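Cellulose hydrolase (Bacillus licheniformis, PDB 4YZT) hydrolyses internal beta-1,4-glucosidic bonds of cellulose as a tri-modular endo-beta-1,4-glucanase of glycoside hydrolase family 5. Local coordinates at residues W235-T238 with A244-S247. Residues are numbered along the deposited sequence; the frame is centred on the assembly and turned at random.
Sequences WGRT and AEIS
Arg237 and Glu245 meet in a surface salt bridge on the family 5 TIM barrel, spanning the excursion between strands 218-224 and 267-272: the arginine sits in the loop after helix 228-231, the glutamate in the first turns of helix 243-261. Their CA atoms are 12.5 Å apart, and the two side chains close that distance from opposite directions. With CG anti to the backbone N (chi1 -166°) and the chain extended as far as NE, Arg237 carries its guanidinium out from the loop toward the helix.

The charged bond is single: Arg237 NH2 gives a nearly straight hydrogen bond to Glu245 OE2 at 3.0 Å (166°). OE2 lies close to the guanidinium plane, while NH2 approaches it on the anti side, somewhat tilted from the carboxylate plane; the two flat groups are turned 27° from each other. A methionine here would probably leave Glu245 OE2 and Asp229, the salt-bridge partner of Arg237 NH1, without their positive mate, and the water between them without its NE donor.

Glu245 OE1 accepts from the backbone N of Gly241, just ahead of the helix, so the carboxylate is held through both oxygens. Ring packing ties the loop to the C-terminal module, Trp235 lying edge-to-face with Trp482 and Trp484. Between the charged groups one water completes a small ring, accepting from Arg237 NE at 2.7 Å and donating to Glu245 OE2, also at 2.7 Å.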
loop_
_atom_site.group_PDB
_atom_site.type_symbol
_atom_site.label_atom_id
_atom_site.label_comp_id
_atom_site.label_asym_id
_atom_site.label_seq_id
_atom_site.Cartn_x
_atom_site.Cartn_y
_atom_site.Cartn_z
ATOM N N TRP A 235 12.710 -2.948 -10.407
ATOM C CA TRP A 235 13.178 -3.128 -11.779
ATOM C C TRP A 235 12.705 -2.075 -12.776
ATOM O O TRP A 235 12.524 -2.372 -13.956
ATOM C CB TRP A 235 12.776 -4.522 -12.290
ATOM C CG TRP A 235 13.192 -5.646 -11.361
ATOM C CD1 TRP A 235 14.404 -5.819 -10.779
ATOM C CD2 TRP A 235 12.385 -6.753 -10.939
ATOM N NE1 TRP A 235 14.411 -6.957 -10.010
ATOM C CE2 TRP A 235 13.176 -7.545 -10.086
ATOM C CE3 TRP A 235 11.063 -7.141 -11.185
ATOM C CZ2 TRP A 235 12.690 -8.710 -9.481
ATOM C CZ3 TRP A 235 10.587 -8.290 -10.589
ATOM C CH2 TRP A 235 11.399 -9.064 -9.749
ATOM N N GLY A 236 12.505 -0.848 -12.303
ATOM C CA GLY A 236 12.135 0.244 -13.181
ATOM C C GLY A 236 10.681 0.246 -13.624
ATOM O O GLY A 236 10.331 0.963 -14.568
ATOM N N ARG A 237 9.823 -0.518 -12.946
ATOM C CA ARG A 237 8.402 -0.550 -13.315
ATOM C C ARG A 237 7.665 0.614 -12.650
ATOM O O ARG A 237 6.975 0.440 -11.645
ATOM C CB ARG A 237 7.752 -1.899 -12.923
ATOM C CG ARG A 237 6.380 -2.132 -13.569
ATOM C CD ARG A 237 5.857 -3.568 -13.375
ATOM N NE ARG A 237 4.632 -3.796 -14.143
ATOM C CZ ARG A 237 4.171 -4.998 -14.486
ATOM N NH1 ARG A 237 4.831 -6.095 -14.122
ATOM N NH2 ARG A 237 3.051 -5.110 -15.205
ATOM N N THR A 238 7.808 1.795 -13.238
ATOM C CA THR A 238 7.408 3.033 -12.600
ATOM C C THR A 238 6.005 3.507 -12.963
ATOM O O THR A 238 5.534 4.498 -12.412
ATOM C CB THR A 238 8.384 4.166 -12.964
ATOM O OG1 THR A 238 8.376 4.359 -14.385
ATOM C CG2 THR A 238 9.809 3.835 -12.513
ATOM N N ALA A 244 -4.162 -4.037 -21.047
ATOM C CA ALA A 244 -3.890 -5.393 -20.567
ATOM C C ALA A 244 -3.775 -5.437 -19.052
ATOM O O ALA A 244 -4.267 -6.371 -18.426
ATOM C CB ALA A 244 -2.617 -5.944 -21.203
ATOM N N GLU A 245 -3.125 -4.436 -18.457
ATOM C CA GLU A 245 -2.945 -4.428 -16.999
ATOM C C GLU A 245 -4.261 -4.307 -16.256
ATOM O O GLU A 245 -4.468 -4.946 -15.220
ATOM C CB GLU A 245 -1.990 -3.309 -16.571
ATOM C CG GLU A 245 -0.515 -3.736 -16.695
ATOM C CD GLU A 245 0.463 -2.567 -16.642
ATOM O OE1 GLU A 245 0.010 -1.401 -16.751
ATOM O OE2 GLU A 245 1.683 -2.828 -16.505
ATOM N N ILE A 246 -5.157 -3.489 -16.796
ATOM C CA ILE A 246 -6.469 -3.306 -16.191
ATOM C C ILE A 246 -7.331 -4.568 -16.341
ATOM O O ILE A 246 -8.071 -4.959 -15.421
ATOM C CB ILE A 246 -7.181 -2.111 -16.826
ATOM C CG1 ILE A 246 -6.424 -0.821 -16.483
ATOM C CG2 ILE A 246 -8.644 -2.048 -16.383
ATOM C CD1 ILE A 246 -6.692 0.305 -17.471
ATOM N N SER A 247 -7.250 -5.183 -17.516
ATOM C CA SER A 247 -7.945 -6.445 -17.778
ATOM C C SER A 247 -7.448 -7.552 -16.843
ATOM O O SER A 247 -8.241 -8.322 -16.306
ATOM C CB SER A 247 -7.747 -6.861 -19.239
ATOM O OG SER A 247 -8.334 -8.121 -19.486
HETATM O O HOH W 1 2.816 -1.779 -14.341
#